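Local coordinates for glycosyl hydrolase family 2, TIM barrel domain protein (PDB 6DXU) that probably hydrolyses beta-glucuronides, as a family 2 glycoside hydrolase from a human gut bacterium, at residues D[199-204]-D[296-301]; D[209-213]-D[303-309]; D[326-332]-D[360-366]; D[657-661]-D[686-690]. One frame throughout, in Å; residues are numbered along the deposited sequence.

Contact 1 of 4, residues D[199-204]-D[296-301]; sequences LPEVSF and DQTFTT
The carboxamide of Gln297 grips the backbone N and O of Val202, and so ties together the starts of strands 203-213 and 297-305, which border the two sheets of the immunoglobulin-like beta-sandwich of family 2 glycoside hydrolases. Val202 N donates to Gln297 OE1 over 3.0 Å, in the carbonyl plane and on a lone pair. Gln297 NE2 answers with a nearly straight bond of 2.8 Å to Val202 O, again on a lone pair. The pair of bonds fixes the amide's rotation. Gln297 reaches Val202 because CG stands between its backbone N and carbonyl carbon (chi1 76°) and the chain then runs extended. A water gives one hydrogen to Gln297 OE1 and the other to Glu201 OE2. Beside the amide, the side chains of Pro200 and Phe299 cross at about a right angle, with Pro200 CD 3.4 Å from Phe299 CD1. The far end of the Phe299 ring meets Ser203 CB and Leu199 CD2, while Phe204 CD1 lies at its edge, 4.2 Å from Phe299 CE2.

In the next shell, Val292 O takes a second bond from Gln297 NE2, Asn105 holds Glu201 OE1, and Leu199, closing strand 194-199, pairs through its backbone with Arg107 on strand 107-112. At the far end Thr301 bonds through OG1 to Pro26 O and sets its methyl CG2 3.7 Å from Phe204 CD1.

Contact 2 of 4, residues D[209-213]-D[303-309]; sequences LESSL and ERFGFRH
Glu303 opens the contact with its aliphatic part: CG lies 3.6 Å from Leu209 CD1, and the bent chain carries the carboxylate on to Asn418. That asparagine also accepts from Leu209 N, so it holds both strands at this end. Phe305 follows, with Leu209 crossing its side chain at about a right angle and CD1 of the leucine 3.8 Å from Phe305 CD1. The opposite ortho carbon, Phe305 CD2, meets Ser211 CB at 4.0 Å. Gly306 brings only backbone: a water donates to its O at 2.6 Å and also bonds to Ser211 OG at 2.9 Å, bridging the two segments. Phe307 comes next. Its CE1 reaches Ser211 CB, and also lies 3.7 Å from Ser212 O, which sits at the ring edge near its plane. Within the same segment, Phe307 CZ lies in plane at the edge of the Phe305 ring; Tyr286 meets the Phe307 ring edge-to-face. Replacing Phe307 by an alanine is likely to open a gap beside Ser211 and Tyr286 and to leave the edge of Phe305 without its neighbour. Past this ring, Leu213 CD2 rests 3.8 Å from His309 N, whose hydrogen goes to Asn321.

The strands 209-213 and 303-305 run nearly parallel, 17° apart, as facing members of the beta-sandwich. Strand 219-229 flanks the first and strand 286-294 the second, while Arg304 forms a salt bridge with Glu380 on barrel helix 372-381.

Contact 3 of 4, residues D[326-332]-D[360-366]; sequences LLRGTHR and VNFIRLG
Arg364 and His331 meet on neighbouring parallel strands, the first two of the TIM barrel, which helix 345-357 joins in a beta-alpha-beta crossover. With CG anti to the backbone N (chi1 172°), the extended arginine chain crosses the histidine at a slant. Arg364 CB lies 3.4 Å from His331 CD2, CG stays beside the same carbon, and CD moves on to NE2. At the tip, Arg364 NH1 donates to His331 NE2 over 3.0 Å, tilted from the ring plane, with ring and guanidinium 82° apart. Arg364 forms salt bridges through NE to Glu388 and through NH1 to Glu514, and a hydrogen bond from NH2 to Asn429, while Tyr590 O holds His331 ND1; the guanidinium is gripped on every nitrogen.

At the other end Asn361 works as a two-pronged clip on the partner strand: OD1 accepts from Arg328 N at 2.7 Å, and ND2 donates almost straight to Leu326 O. A leucine here would probably leave Arg328 N and Leu326 O without these mates and free the strand's start to shift. Between the ends, Thr330 N bonds to Phe362 O and Arg364 N to Thr330 O, and Gly329 brings its CA within 3.0 Å of Phe362 O.

Contact 4 of 4, residues D[657-661]-D[686-690]; sequences EILVY and YPAAG
Tyr661 turns its CG anti to the carbonyl carbon (chi1 -76°), and Leu659 does the same (chi1 -55°), which brings both ring and isopropyl group against Ala688. The methyl of Ala688 lies over one face of the Tyr661 ring, 4.1 Å from Tyr661 CZ, and Tyr661 CE1 comes still nearer to Ala688 CA. From the leucine, Leu659 CD2 touches Ala688 CB at 4.0 Å and continues to Pro687 CG at 4.3 Å. The methyl also packs against Val660 O, which also accepts from a water: this water donates to Val660 O and to Ala688 O, each at 2.8 Å, and bridges the two segments, between which there is no direct hydrogen bond.

The loop is sharply shaped. A cis peptide precedes Pro687, whose CB sits 3.7 Å above the centre of the Tyr686 ring, and Ala688 follows with a positive phi of 66°. From helix 565-579, Asp573 fixes the geometry by pairing through OD2 with both Ala688 N and Tyr661 OH, so one carboxylate oxygen holds ring and loop together. The Glu657 carboxylate forms a salt bridge with Arg570 of the same helix. Here the strand-to-strand loop before strand 692-696 folds over the central strand of a three-stranded antiparallel sheet, at the joint between the DUF4982 beta domain and a helix of the barrel domain.

In the fold
From the N terminus, the chain leaves strand 194-199 and enters the beta-sandwich, where contacts 1 and 2 share strands 203-213 and 297-305. Their segments alternate along the chain, so the two long loops they close, of about 90 residues each, cross; their centres lie 25 Å apart, contact 2 further along the same two strands. Contact 3 follows in series and closes a short loop through helix 345-357, starting the barrel; its nearest atoms are about 10 Å from contact 2. Contact 4, also in series, closes the 24-residue loop between 657-661 and 686-690 in the DUF4982 region, on the opposite side of the chain's centre from contact 1. None nest.

Contact 1 of 4, residues D[199-204]-D[296-301]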
# COMPACT_ATOMS: atom_id res chain seq x y z
N LEU D 199 21.52 -9.01 -27.20
CA LEU D 199 22.52 -9.82 -26.53
C LEU D 199 22.29 -11.28 -26.85
O LEU D 199 21.14 -11.70 -27.07
CB LEU D 199 22.45 -9.64 -25.00
CG LEU D 199 22.74 -8.22 -24.50
CD1 LEU D 199 22.37 -8.16 -23.02
CD2 LEU D 199 24.22 -7.87 -24.72
N PRO D 200 23.35 -12.10 -26.86
CA PRO D 200 23.16 -13.56 -26.91
C PRO D 200 22.71 -14.07 -25.55
O PRO D 200 22.49 -13.27 -24.63
CB PRO D 200 24.56 -14.08 -27.28
CG PRO D 200 25.48 -13.07 -26.63
CD PRO D 200 24.77 -11.73 -26.73
N GLU D 201 22.60 -15.39 -25.40
CA GLU D 201 22.15 -15.98 -24.13
C GLU D 201 23.03 -15.55 -22.97
O GLU D 201 22.52 -15.22 -21.89
CB GLU D 201 22.13 -17.50 -24.24
CG GLU D 201 20.95 -18.05 -25.01
CD GLU D 201 21.04 -19.55 -25.21
OE1 GLU D 201 19.98 -20.22 -25.11
OE2 GLU D 201 22.16 -20.08 -25.42
N VAL D 202 24.34 -15.57 -23.15
CA VAL D 202 25.28 -15.28 -22.07
C VAL D 202 26.05 -14.03 -22.44
O VAL D 202 26.69 -13.99 -23.50
CB VAL D 202 26.24 -16.44 -21.81
CG1 VAL D 202 27.15 -16.10 -20.63
CG2 VAL D 202 25.47 -17.73 -21.54
N SER D 203 26.02 -13.03 -21.57
CA SER D 203 26.75 -11.79 -21.81
C SER D 203 27.32 -11.30 -20.48
O SER D 203 27.22 -11.97 -19.45
CB SER D 203 25.86 -10.74 -22.48
OG SER D 203 24.71 -10.47 -21.70
N PHE D 204 27.93 -10.12 -20.52
CA PHE D 204 28.54 -9.51 -19.35
C PHE D 204 27.63 -8.39 -18.85
O PHE D 204 27.30 -7.47 -19.60
CB PHE D 204 29.92 -8.96 -19.69
CG PHE D 204 30.88 -10.01 -20.21
CD1 PHE D 204 31.23 -10.05 -21.55
CD2 PHE D 204 31.43 -10.94 -19.35
CE1 PHE D 204 32.11 -11.01 -22.04
CE2 PHE D 204 32.31 -11.90 -19.82
CZ PHE D 204 32.65 -11.94 -21.17
N ASP D 296 26.54 -22.21 -29.04
CA ASP D 296 25.55 -21.42 -29.77
C ASP D 296 25.90 -19.94 -29.86
O ASP D 296 25.06 -19.15 -30.31
CB ASP D 296 24.18 -21.60 -29.12
CG ASP D 296 23.69 -23.02 -29.23
OD1 ASP D 296 23.53 -23.49 -30.38
OD2 ASP D 296 23.50 -23.68 -28.18
N GLN D 297 27.09 -19.53 -29.44
CA GLN D 297 27.39 -18.11 -29.45
C GLN D 297 28.89 -17.88 -29.35
O GLN D 297 29.63 -18.70 -28.79
CB GLN D 297 26.69 -17.37 -28.31
CG GLN D 297 27.38 -17.61 -26.96
CD GLN D 297 26.85 -16.73 -25.87
OE1 GLN D 297 25.68 -16.85 -25.46
NE2 GLN D 297 27.70 -15.83 -25.37
N THR D 298 29.33 -16.77 -29.93
CA THR D 298 30.64 -16.19 -29.67
C THR D 298 30.40 -14.70 -29.51
O THR D 298 30.04 -14.03 -30.48
CB THR D 298 31.62 -16.48 -30.80
OG1 THR D 298 31.73 -17.89 -31.00
CG2 THR D 298 33.00 -15.94 -30.45
N PHE D 299 30.59 -14.18 -28.30
CA PHE D 299 30.23 -12.81 -27.97
C PHE D 299 31.46 -12.10 -27.45
O PHE D 299 32.04 -12.52 -26.44
CB PHE D 299 29.11 -12.77 -26.93
CG PHE D 299 28.72 -11.38 -26.52
CD1 PHE D 299 27.92 -10.60 -27.33
CD2 PHE D 299 29.18 -10.85 -25.32
CE1 PHE D 299 27.56 -9.33 -26.95
CE2 PHE D 299 28.83 -9.57 -24.94
CZ PHE D 299 28.02 -8.81 -25.76
N THR D 300 31.85 -11.01 -28.11
CA THR D 300 33.04 -10.27 -27.76
C THR D 300 32.68 -8.83 -27.43
O THR D 300 31.89 -8.20 -28.13
CB THR D 300 34.06 -10.26 -28.90
OG1 THR D 300 34.49 -11.60 -29.16
CG2 THR D 300 35.27 -9.43 -28.51
N THR D 301 33.28 -8.32 -26.36
CA THR D 301 33.17 -6.91 -26.05
C THR D 301 34.52 -6.44 -25.53
O THR D 301 35.37 -7.25 -25.16
CB THR D 301 32.03 -6.62 -25.05
OG1 THR D 301 31.85 -5.21 -24.91
CG2 THR D 301 32.30 -7.26 -23.69
O HOH W 1 24.31 -18.81 -26.70

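Contact 2 of 4, residues D[209-213]-D[303-309]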
# COMPACT_ATOMS: atom_id res chain seq x y z
N LEU D 209 37.71 -3.38 -14.26
CA LEU D 209 39.15 -3.51 -14.46
C LEU D 209 39.84 -2.77 -13.32
O LEU D 209 39.86 -1.54 -13.30
CB LEU D 209 39.56 -2.93 -15.81
CG LEU D 209 38.76 -3.48 -16.99
CD1 LEU D 209 39.20 -2.82 -18.29
CD2 LEU D 209 38.89 -4.99 -17.07
N GLU D 210 40.37 -3.51 -12.36
CA GLU D 210 41.09 -2.91 -11.24
C GLU D 210 42.56 -2.82 -11.61
O GLU D 210 43.22 -3.84 -11.74
CB GLU D 210 40.96 -3.72 -9.95
CG GLU D 210 39.71 -3.54 -9.16
CD GLU D 210 39.78 -4.36 -7.88
OE1 GLU D 210 39.58 -5.58 -7.97
OE2 GLU D 210 40.08 -3.80 -6.81
N SER D 211 43.05 -1.60 -11.83
CA SER D 211 44.45 -1.38 -12.18
C SER D 211 45.14 -0.63 -11.05
O SER D 211 44.55 0.28 -10.45
CB SER D 211 44.57 -0.60 -13.49
OG SER D 211 43.88 0.63 -13.40
N SER D 212 46.37 -1.04 -10.76
CA SER D 212 47.21 -0.39 -9.76
C SER D 212 48.63 -0.33 -10.30
O SER D 212 49.03 -1.12 -11.16
CB SER D 212 47.19 -1.12 -8.41
OG SER D 212 47.50 -2.49 -8.56
N LEU D 213 49.39 0.64 -9.80
CA LEU D 213 50.72 0.91 -10.32
C LEU D 213 51.69 0.95 -9.14
O LEU D 213 51.47 1.68 -8.17
CB LEU D 213 50.69 2.23 -11.10
CG LEU D 213 51.84 2.58 -12.00
CD1 LEU D 213 51.99 1.50 -13.06
CD2 LEU D 213 51.46 3.91 -12.65
N GLU D 303 36.77 -3.24 -23.24
CA GLU D 303 36.75 -2.19 -22.24
C GLU D 303 38.17 -1.66 -22.12
O GLU D 303 39.12 -2.44 -22.10
CB GLU D 303 36.24 -2.72 -20.89
CG GLU D 303 36.12 -1.66 -19.82
CD GLU D 303 34.79 -0.93 -19.86
OE1 GLU D 303 33.96 -1.23 -20.75
OE2 GLU D 303 34.57 -0.05 -19.00
N ARG D 304 38.30 -0.35 -22.04
CA ARG D 304 39.59 0.31 -21.99
C ARG D 304 39.92 0.72 -20.57
O ARG D 304 39.04 0.89 -19.72
CB ARG D 304 39.60 1.52 -22.92
CG ARG D 304 39.41 1.17 -24.39
CD ARG D 304 39.54 2.40 -25.28
NE ARG D 304 38.77 3.53 -24.77
CZ ARG D 304 38.70 4.72 -25.37
NH1 ARG D 304 39.36 4.93 -26.50
NH2 ARG D 304 37.98 5.70 -24.84
N PHE D 305 41.21 0.88 -20.30
CA PHE D 305 41.67 1.33 -19.00
C PHE D 305 43.05 1.93 -19.16
O PHE D 305 43.68 1.80 -20.22
CB PHE D 305 41.67 0.17 -17.98
CG PHE D 305 42.81 -0.81 -18.18
CD1 PHE D 305 42.71 -1.81 -19.14
CD2 PHE D 305 43.95 -0.73 -17.41
CE1 PHE D 305 43.74 -2.72 -19.33
CE2 PHE D 305 45.00 -1.64 -17.60
CZ PHE D 305 44.88 -2.64 -18.55
N GLY D 306 43.53 2.59 -18.12
CA GLY D 306 44.85 3.18 -18.15
C GLY D 306 45.55 3.01 -16.81
O GLY D 306 44.91 2.90 -15.77
N PHE D 307 46.89 3.00 -16.87
CA PHE D 307 47.74 2.96 -15.69
C PHE D 307 48.20 4.38 -15.37
O PHE D 307 48.82 5.03 -16.21
CB PHE D 307 48.98 2.07 -15.93
CG PHE D 307 48.68 0.58 -15.95
CD1 PHE D 307 48.38 -0.10 -14.78
CD2 PHE D 307 48.73 -0.13 -17.15
CE1 PHE D 307 48.12 -1.47 -14.78
CE2 PHE D 307 48.49 -1.49 -17.17
CZ PHE D 307 48.18 -2.16 -15.99
N ARG D 308 47.94 4.83 -14.15
CA ARG D 308 48.50 6.11 -13.72
C ARG D 308 48.44 6.20 -12.20
O ARG D 308 47.56 5.61 -11.56
CB ARG D 308 47.77 7.30 -14.36
CG ARG D 308 46.51 7.79 -13.63
CD ARG D 308 45.35 6.80 -13.79
NE ARG D 308 44.14 7.29 -13.14
CZ ARG D 308 43.88 7.16 -11.84
NH1 ARG D 308 44.75 6.54 -11.04
NH2 ARG D 308 42.76 7.65 -11.34
N HIS D 309 49.41 6.91 -11.63
CA HIS D 309 49.52 7.13 -10.20
C HIS D 309 49.15 8.57 -9.88
O HIS D 309 49.65 9.49 -10.53
CB HIS D 309 50.95 6.84 -9.71
CG HIS D 309 51.11 6.94 -8.23
ND1 HIS D 309 51.43 8.12 -7.59
CD2 HIS D 309 51.01 6.00 -7.26
CE1 HIS D 309 51.49 7.91 -6.29
NE2 HIS D 309 51.24 6.63 -6.06
O HOH W 2 44.28 3.50 -13.28

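Contact 3 of 4, residues D[326-332]-D[360-366]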
# COMPACT_ATOMS: atom_id res chain seq x y z
N LEU D 326 49.91 21.05 -12.00
CA LEU D 326 48.90 22.05 -11.68
C LEU D 326 47.63 21.74 -12.45
O LEU D 326 47.65 21.71 -13.69
CB LEU D 326 49.40 23.46 -12.02
CG LEU D 326 48.42 24.60 -11.76
CD1 LEU D 326 48.10 24.70 -10.29
CD2 LEU D 326 49.00 25.92 -12.26
N LEU D 327 46.53 21.49 -11.74
CA LEU D 327 45.26 21.20 -12.39
C LEU D 327 44.72 22.48 -13.01
O LEU D 327 44.56 23.50 -12.32
CB LEU D 327 44.25 20.61 -11.40
CG LEU D 327 44.70 19.26 -10.82
CD1 LEU D 327 43.78 18.83 -9.69
CD2 LEU D 327 44.76 18.18 -11.90
N ARG D 328 44.52 22.45 -14.33
CA ARG D 328 44.05 23.58 -15.13
C ARG D 328 42.62 23.24 -15.54
O ARG D 328 42.40 22.62 -16.58
CB ARG D 328 44.94 23.78 -16.33
CG ARG D 328 46.34 24.25 -15.99
CD ARG D 328 47.26 24.00 -17.19
NE ARG D 328 48.17 25.10 -17.50
CZ ARG D 328 49.05 25.65 -16.66
NH1 ARG D 328 49.18 25.22 -15.42
NH2 ARG D 328 49.81 26.66 -17.09
N GLY D 329 41.67 23.65 -14.72
CA GLY D 329 40.36 23.04 -14.80
C GLY D 329 39.24 23.91 -15.33
O GLY D 329 39.34 25.13 -15.39
N THR D 330 38.15 23.25 -15.71
CA THR D 330 36.91 23.94 -16.05
C THR D 330 35.76 23.07 -15.53
O THR D 330 35.98 22.10 -14.80
CB THR D 330 36.85 24.23 -17.56
OG1 THR D 330 35.72 25.07 -17.84
CG2 THR D 330 36.75 22.95 -18.36
N HIS D 331 34.54 23.46 -15.87
CA HIS D 331 33.35 22.67 -15.60
C HIS D 331 32.51 22.63 -16.86
O HIS D 331 32.69 23.43 -17.78
CB HIS D 331 32.45 23.25 -14.50
CG HIS D 331 33.07 23.34 -13.14
ND1 HIS D 331 34.02 24.28 -12.81
CD2 HIS D 331 32.78 22.68 -12.00
CE1 HIS D 331 34.31 24.17 -11.53
NE2 HIS D 331 33.57 23.20 -11.01
N ARG D 332 31.53 21.73 -16.88
CA ARG D 332 30.54 21.80 -17.93
C ARG D 332 29.21 21.29 -17.41
O ARG D 332 29.16 20.45 -16.50
CB ARG D 332 30.98 21.00 -19.18
CG ARG D 332 30.81 19.50 -19.06
CD ARG D 332 31.24 18.77 -20.34
NE ARG D 332 30.42 19.10 -21.52
CZ ARG D 332 29.29 18.48 -21.86
NH1 ARG D 332 28.80 17.48 -21.11
NH2 ARG D 332 28.64 18.84 -22.96
N VAL D 360 42.93 22.78 -21.19
CA VAL D 360 42.34 22.16 -20.01
C VAL D 360 42.98 20.80 -19.75
O VAL D 360 43.16 19.99 -20.67
CB VAL D 360 40.81 22.03 -20.20
CG1 VAL D 360 40.17 21.16 -19.10
CG2 VAL D 360 40.17 23.41 -20.26
N ASN D 361 43.30 20.52 -18.48
CA ASN D 361 43.70 19.16 -18.11
C ASN D 361 42.86 18.59 -16.97
O ASN D 361 43.18 17.51 -16.45
CB ASN D 361 45.20 19.09 -17.75
CG ASN D 361 45.57 19.87 -16.48
OD1 ASN D 361 44.72 20.14 -15.62
ND2 ASN D 361 46.84 20.24 -16.36
N PHE D 362 41.80 19.29 -16.56
CA PHE D 362 40.99 18.85 -15.43
C PHE D 362 39.58 19.39 -15.62
O PHE D 362 39.40 20.52 -16.06
CB PHE D 362 41.57 19.36 -14.10
CG PHE D 362 40.70 19.10 -12.90
CD1 PHE D 362 40.36 17.81 -12.52
CD2 PHE D 362 40.23 20.16 -12.15
CE1 PHE D 362 39.55 17.59 -11.41
CE2 PHE D 362 39.43 19.96 -11.05
CZ PHE D 362 39.08 18.67 -10.67
N ILE D 363 38.58 18.58 -15.27
CA ILE D 363 37.20 19.05 -15.36
C ILE D 363 36.40 18.48 -14.20
O ILE D 363 36.56 17.31 -13.83
CB ILE D 363 36.56 18.69 -16.73
CG1 ILE D 363 35.20 19.39 -16.89
CG2 ILE D 363 36.44 17.17 -16.91
CD1 ILE D 363 34.61 19.29 -18.30
N ARG D 364 35.56 19.31 -13.62
CA ARG D 364 34.51 18.87 -12.71
C ARG D 364 33.21 18.89 -13.51
O ARG D 364 32.85 19.92 -14.07
CB ARG D 364 34.45 19.78 -11.49
CG ARG D 364 33.26 19.53 -10.53
CD ARG D 364 33.42 20.37 -9.27
NE ARG D 364 32.22 20.38 -8.44
CZ ARG D 364 31.51 21.46 -8.12
NH1 ARG D 364 31.86 22.66 -8.58
NH2 ARG D 364 30.45 21.33 -7.34
N LEU D 365 32.54 17.74 -13.59
CA LEU D 365 31.47 17.55 -14.57
C LEU D 365 30.14 18.11 -14.05
O LEU D 365 29.12 17.42 -13.99
CB LEU D 365 31.36 16.07 -14.95
CG LEU D 365 32.56 15.55 -15.74
CD1 LEU D 365 32.47 14.05 -15.98
CD2 LEU D 365 32.66 16.29 -17.07
N GLY D 366 30.15 19.40 -13.73
CA GLY D 366 28.95 20.01 -13.20
C GLY D 366 28.58 19.34 -11.90
O GLY D 366 29.45 18.96 -11.10

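Contact 4 of 4, residues D[657-661]-D[686-690]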
# COMPACT_ATOMS: atom_id res chain seq x y z
N GLU D 657 44.37 51.51 -25.22
CA GLU D 657 45.04 50.27 -24.84
C GLU D 657 44.59 49.13 -25.74
O GLU D 657 43.39 48.95 -25.98
CB GLU D 657 44.76 49.94 -23.38
CG GLU D 657 45.54 48.74 -22.87
CD GLU D 657 45.43 48.58 -21.36
OE1 GLU D 657 44.30 48.53 -20.85
OE2 GLU D 657 46.47 48.52 -20.68
N ILE D 658 45.56 48.39 -26.27
CA ILE D 658 45.32 47.19 -27.06
C ILE D 658 46.02 46.03 -26.35
O ILE D 658 47.22 46.12 -26.05
CB ILE D 658 45.85 47.34 -28.50
CG1 ILE D 658 45.10 48.47 -29.23
CG2 ILE D 658 45.74 46.02 -29.26
CD1 ILE D 658 45.69 48.79 -30.61
N LEU D 659 45.26 44.97 -26.06
CA LEU D 659 45.78 43.77 -25.41
C LEU D 659 45.87 42.65 -26.43
O LEU D 659 44.97 42.47 -27.25
CB LEU D 659 44.86 43.34 -24.25
CG LEU D 659 44.55 44.37 -23.17
CD1 LEU D 659 43.65 43.77 -22.09
CD2 LEU D 659 45.85 44.91 -22.57
N VAL D 660 46.95 41.88 -26.37
CA VAL D 660 47.12 40.70 -27.21
C VAL D 660 47.34 39.50 -26.29
O VAL D 660 48.21 39.54 -25.42
CB VAL D 660 48.28 40.87 -28.20
CG1 VAL D 660 48.55 39.57 -28.96
CG2 VAL D 660 47.95 42.00 -29.18
N TYR D 661 46.53 38.46 -26.48
CA TYR D 661 46.68 37.22 -25.71
C TYR D 661 47.35 36.19 -26.60
O TYR D 661 46.80 35.80 -27.64
CB TYR D 661 45.32 36.76 -25.14
CG TYR D 661 44.97 37.64 -23.97
CD1 TYR D 661 45.56 37.42 -22.72
CD2 TYR D 661 44.16 38.75 -24.12
CE1 TYR D 661 45.29 38.24 -21.64
CE2 TYR D 661 43.88 39.59 -23.04
CZ TYR D 661 44.46 39.32 -21.80
OH TYR D 661 44.22 40.14 -20.73
N TYR D 686 51.53 42.16 -15.84
CA TYR D 686 50.09 42.23 -16.00
C TYR D 686 49.65 43.63 -16.43
O TYR D 686 50.15 44.62 -15.89
CB TYR D 686 49.40 41.84 -14.68
CG TYR D 686 47.89 41.96 -14.66
CD1 TYR D 686 47.28 43.14 -14.24
CD2 TYR D 686 47.08 40.89 -15.02
CE1 TYR D 686 45.89 43.25 -14.20
CE2 TYR D 686 45.69 41.00 -14.99
CZ TYR D 686 45.11 42.18 -14.59
OH TYR D 686 43.74 42.29 -14.55
N PRO D 687 48.67 43.75 -17.34
CA PRO D 687 47.94 42.64 -17.96
C PRO D 687 48.48 42.18 -19.30
O PRO D 687 49.34 42.84 -19.90
CB PRO D 687 46.53 43.22 -18.14
CG PRO D 687 46.78 44.68 -18.42
CD PRO D 687 47.98 45.04 -17.55
N ALA D 688 47.94 41.05 -19.78
CA ALA D 688 48.26 40.49 -21.09
C ALA D 688 49.71 40.01 -21.17
O ALA D 688 50.29 39.93 -22.26
CB ALA D 688 47.96 41.48 -22.22
N ALA D 689 50.30 39.65 -20.03
CA ALA D 689 51.64 39.07 -20.01
C ALA D 689 52.64 39.95 -20.76
O ALA D 689 53.47 39.46 -21.53
CB ALA D 689 51.63 37.65 -20.57
N GLY D 690 52.52 41.27 -20.57
CA GLY D 690 53.41 42.23 -21.20
C GLY D 690 53.07 42.60 -22.63
O GLY D 690 53.69 43.52 -23.18
O HOH W 3 49.49 37.69 -23.83